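Long-range contact in N-acetylmuramoyl-L-alanine amidase domain-containing protein SAOUHSC_02979 (Staphylococcus aureus, PDB 5T1Q), which probably cleaves bacterial cell-wall peptidoglycan as a secreted amidase, this piece carrying its glucosaminidase-family and CHAP domains: residues Tyr81-Leu91 with Ile202-Asp212. Numbering follows the deposited sequence.
Sequences YASVMIAQAIL and IIKHYQLTQFD
The carboxylate of Asp212 sits against the first turn of helix 82-93 and takes two hydrogen bonds from Ser83, both on syn lone pairs. Ser83 N reaches Asp212 OD1 at 2.9 Å (155° at the hydrogen). Ser83 OG gives its proton to Asp212 OD2 at 2.7 Å. With chi1 at 49°, OG turns back beside its own N, and both reach the one carboxylate. Tyr81, the N-cap residue, brings its ring edge to this group, CD1 3.5 Å from Asp212 OD2, with ring and carboxylate planes 70° apart; its hydroxyl bonds to Ala175 O. The negative charge at the helix N-terminus is probably favoured by the helix dipole. Both segments belong to the helical glucosaminidase-family domain of the lysozyme clan, where a Schellman motif with Gln207 as C-prime residue ends helix 195-205; beyond it the chain, through the 3-10 segment 208-211, continues toward the N-terminus of helix 82-93. Leu208 points CD1 and CD2 at Ile86 CG2, each 3.9 Å away. Ala87 CB packs 3.6 Å from Ile203 CG1. Further along, Ile90 and Ile202 lie alongside each other, pointing opposite ways, with Ile90 CD1 3.6 Å from Ile202 CG2, while Ile202 CD1 reaches Leu91 CB.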
loop_
_atom_site.group_PDB
_atom_site.type_symbol
_atom_site.label_atom_id
_atom_site.label_comp_id
_atom_site.label_asym_id
_atom_site.label_seq_id
_atom_site.Cartn_x
_atom_site.Cartn_y
_atom_site.Cartn_z
ATOM N N TYR A 81 18.327 13.113 0.076
ATOM C CA TYR A 81 18.593 11.725 0.472
ATOM C C TYR A 81 18.022 10.816 -0.603
ATOM O O TYR A 81 16.804 10.772 -0.799
ATOM C CB TYR A 81 17.924 11.355 1.797
ATOM C CG TYR A 81 18.638 11.826 3.035
ATOM C CD1 TYR A 81 19.675 11.066 3.596
ATOM C CD2 TYR A 81 18.249 12.983 3.686
ATOM C CE1 TYR A 81 20.330 11.484 4.749
ATOM C CE2 TYR A 81 18.898 13.409 4.838
ATOM C CZ TYR A 81 19.934 12.662 5.363
ATOM O OH TYR A 81 20.565 13.099 6.503
ATOM N N ALA A 82 18.897 10.104 -1.305
ATOM C CA ALA A 82 18.472 9.153 -2.326
ATOM C C ALA A 82 17.580 8.072 -1.695
ATOM O O ALA A 82 16.646 7.564 -2.319
ATOM C CB ALA A 82 19.690 8.518 -2.984
ATOM N N SER A 83 17.886 7.729 -0.446
ATOM C CA SER A 83 17.119 6.737 0.299
ATOM C C SER A 83 15.669 7.152 0.480
ATOM O O SER A 83 14.761 6.335 0.320
ATOM C CB SER A 83 17.776 6.502 1.657
ATOM O OG SER A 83 18.034 7.740 2.279
ATOM N N VAL A 84 15.449 8.417 0.829
ATOM C CA VAL A 84 14.099 8.926 1.000
ATOM C C VAL A 84 13.410 8.915 -0.365
ATOM O O VAL A 84 12.278 8.465 -0.484
ATOM C CB VAL A 84 14.088 10.333 1.650
ATOM C CG1 VAL A 84 12.682 10.923 1.689
ATOM C CG2 VAL A 84 14.664 10.269 3.059
HETATM N N MSE A 85 14.122 9.356 -1.394
HETATM C CA MSE A 85 13.572 9.413 -2.751
HETATM C C MSE A 85 13.190 8.037 -3.279
HETATM O O MSE A 85 12.119 7.868 -3.872
HETATM C CB MSE A 85 14.605 10.100 -3.647
HETATM C CG MSE A 85 14.183 10.201 -5.111
HETATM SE SE MSE A 85 15.528 11.292 -6.065
HETATM C CE MSE A 85 14.669 11.347 -7.833
ATOM N N ILE A 86 14.057 7.049 -3.074
ATOM C CA ILE A 86 13.795 5.698 -3.552
ATOM C C ILE A 86 12.630 5.069 -2.768
ATOM O O ILE A 86 11.799 4.365 -3.342
ATOM C CB ILE A 86 15.050 4.804 -3.466
ATOM C CG1 ILE A 86 16.131 5.326 -4.413
ATOM C CG2 ILE A 86 14.699 3.370 -3.842
ATOM C CD1 ILE A 86 17.482 4.670 -4.237
ATOM N N ALA A 87 12.592 5.331 -1.464
ATOM C CA ALA A 87 11.546 4.814 -0.611
ATOM C C ALA A 87 10.196 5.392 -1.003
ATOM O O ALA A 87 9.202 4.660 -1.039
ATOM C CB ALA A 87 11.852 5.120 0.842
ATOM N N GLN A 88 10.158 6.701 -1.282
ATOM C CA GLN A 88 8.921 7.339 -1.717
ATOM C C GLN A 88 8.474 6.770 -3.063
ATOM O O GLN A 88 7.277 6.541 -3.261
ATOM C CB GLN A 88 9.044 8.870 -1.777
ATOM C CG GLN A 88 8.950 9.536 -0.417
ATOM C CD GLN A 88 8.744 11.043 -0.499
ATOM O OE1 GLN A 88 9.699 11.815 -0.568
ATOM N NE2 GLN A 88 7.493 11.466 -0.398
ATOM N N ALA A 89 9.426 6.520 -3.967
ATOM C CA ALA A 89 9.106 5.908 -5.253
ATOM C C ALA A 89 8.483 4.531 -5.024
ATOM O O ALA A 89 7.435 4.218 -5.601
ATOM C CB ALA A 89 10.338 5.794 -6.146
ATOM N N ILE A 90 9.126 3.719 -4.184
ATOM C CA ILE A 90 8.613 2.382 -3.844
ATOM C C ILE A 90 7.191 2.442 -3.261
ATOM O O ILE A 90 6.305 1.709 -3.693
ATOM C CB ILE A 90 9.545 1.663 -2.832
ATOM C CG1 ILE A 90 10.850 1.241 -3.512
ATOM C CG2 ILE A 90 8.868 0.427 -2.235
ATOM C CD1 ILE A 90 11.937 0.813 -2.543
ATOM N N LEU A 91 6.992 3.319 -2.280
ATOM C CA LEU A 91 5.706 3.443 -1.583
ATOM C C LEU A 91 4.568 3.927 -2.481
ATOM O O LEU A 91 3.519 3.270 -2.579
ATOM C CB LEU A 91 5.866 4.366 -0.372
ATOM C CG LEU A 91 4.698 4.547 0.607
ATOM C CD1 LEU A 91 5.205 5.195 1.883
ATOM C CD2 LEU A 91 3.547 5.360 0.028
ATOM N N ILE A 202 10.785 0.860 4.710
ATOM C CA ILE A 202 11.307 0.587 3.373
ATOM C C ILE A 202 12.825 0.841 3.325
ATOM O O ILE A 202 13.586 0.024 2.813
ATOM C CB ILE A 202 10.594 1.455 2.309
ATOM C CG1 ILE A 202 9.108 1.088 2.232
ATOM C CG2 ILE A 202 11.249 1.263 0.945
ATOM C CD1 ILE A 202 8.249 2.048 1.429
ATOM N N ILE A 203 13.247 1.975 3.870
ATOM C CA ILE A 203 14.657 2.356 3.865
ATOM C C ILE A 203 15.520 1.327 4.575
ATOM O O ILE A 203 16.573 0.929 4.059
ATOM C CB ILE A 203 14.855 3.744 4.501
ATOM C CG1 ILE A 203 14.182 4.815 3.620
ATOM C CG2 ILE A 203 16.341 4.052 4.667
ATOM C CD1 ILE A 203 14.079 6.169 4.263
ATOM N N LYS A 204 15.071 0.907 5.750
ATOM C CA LYS A 204 15.792 -0.057 6.551
ATOM C C LYS A 204 15.929 -1.417 5.863
ATOM O O LYS A 204 17.034 -1.900 5.650
ATOM C CB LYS A 204 15.090 -0.235 7.900
ATOM C CG LYS A 204 15.753 -1.235 8.830
ATOM C CD LYS A 204 15.007 -1.292 10.153
ATOM C CE LYS A 204 15.589 -2.359 11.064
ATOM N NZ LYS A 204 14.783 -2.503 12.311
ATOM N N HIS A 205 14.801 -2.004 5.492
ATOM C CA HIS A 205 14.784 -3.332 4.915
ATOM C C HIS A 205 15.496 -3.425 3.560
ATOM O O HIS A 205 16.231 -4.379 3.317
ATOM C CB HIS A 205 13.340 -3.841 4.809
ATOM C CG HIS A 205 13.242 -5.257 4.352
ATOM N ND1 HIS A 205 12.844 -5.603 3.079
ATOM C CD2 HIS A 205 13.543 -6.416 4.982
ATOM C CE1 HIS A 205 12.885 -6.918 2.950
ATOM N NE2 HIS A 205 13.306 -7.435 4.090
ATOM N N TYR A 206 15.290 -2.446 2.685
ATOM C CA TYR A 206 15.946 -2.482 1.380
ATOM C C TYR A 206 17.348 -1.846 1.363
ATOM O O TYR A 206 17.954 -1.737 0.300
ATOM C CB TYR A 206 15.021 -1.940 0.287
ATOM C CG TYR A 206 13.844 -2.868 0.043
ATOM C CD1 TYR A 206 14.020 -4.062 -0.639
ATOM C CD2 TYR A 206 12.561 -2.563 0.508
ATOM C CE1 TYR A 206 12.961 -4.929 -0.859
ATOM C CE2 TYR A 206 11.489 -3.423 0.287
ATOM C CZ TYR A 206 11.701 -4.610 -0.398
ATOM O OH TYR A 206 10.666 -5.489 -0.636
ATOM N N GLN A 207 17.856 -1.478 2.546
ATOM C CA GLN A 207 19.201 -0.931 2.722
ATOM C C GLN A 207 19.474 0.226 1.761
ATOM O O GLN A 207 20.523 0.284 1.092
ATOM C CB GLN A 207 20.245 -2.036 2.537
ATOM C CG GLN A 207 20.123 -3.212 3.494
ATOM C CD GLN A 207 20.505 -2.900 4.939
ATOM O OE1 GLN A 207 21.319 -2.027 5.215
ATOM N NE2 GLN A 207 19.938 -3.658 5.863
ATOM N N LEU A 208 18.531 1.163 1.716
ATOM C CA LEU A 208 18.619 2.269 0.787
ATOM C C LEU A 208 19.647 3.359 1.140
ATOM O O LEU A 208 19.945 4.206 0.285
ATOM C CB LEU A 208 17.231 2.875 0.576
ATOM C CG LEU A 208 16.128 1.903 0.131
ATOM C CD1 LEU A 208 14.807 2.648 -0.046
ATOM C CD2 LEU A 208 16.508 1.177 -1.153
ATOM N N THR A 209 20.187 3.364 2.363
ATOM C CA THR A 209 21.217 4.354 2.720
ATOM C C THR A 209 22.505 4.126 1.925
ATOM O O THR A 209 23.306 5.042 1.755
ATOM C CB THR A 209 21.580 4.332 4.215
ATOM O OG1 THR A 209 21.992 3.010 4.588
ATOM C CG2 THR A 209 20.394 4.761 5.064
ATOM N N GLN A 210 22.697 2.910 1.426
ATOM C CA GLN A 210 23.891 2.600 0.652
ATOM C C GLN A 210 23.960 3.442 -0.640
ATOM O O GLN A 210 24.964 3.401 -1.345
ATOM C CB GLN A 210 23.969 1.099 0.333
ATOM C CG GLN A 210 23.095 0.632 -0.823
ATOM C CD GLN A 210 23.144 -0.874 -1.013
ATOM O OE1 GLN A 210 23.821 -1.369 -1.921
ATOM N NE2 GLN A 210 22.467 -1.612 -0.131
ATOM N N PHE A 211 22.889 4.187 -0.938
ATOM C CA PHE A 211 22.839 5.070 -2.111
ATOM C C PHE A 211 22.918 6.559 -1.729
ATOM O O PHE A 211 22.773 7.430 -2.592
ATOM C CB PHE A 211 21.562 4.804 -2.922
ATOM C CG PHE A 211 21.384 3.359 -3.313
ATOM C CD1 PHE A 211 22.240 2.766 -4.241
ATOM C CD2 PHE A 211 20.361 2.592 -2.762
ATOM C CE1 PHE A 211 22.080 1.440 -4.603
ATOM C CE2 PHE A 211 20.194 1.266 -3.128
ATOM C CZ PHE A 211 21.056 0.689 -4.046
ATOM N N ASP A 212 23.145 6.844 -0.446
ATOM C CA ASP A 212 23.232 8.217 0.046
ATOM C C ASP A 212 24.652 8.783 0.007
ATOM O O ASP A 212 24.820 9.990 0.018
ATOM C CB ASP A 212 22.700 8.313 1.489
ATOM C CG ASP A 212 21.191 8.143 1.582
ATOM O OD1 ASP A 212 20.500 8.291 0.551
ATOM O OD2 ASP A 212 20.689 7.889 2.704
HETATM O O HOH W 1 21.845 11.218 -1.244
#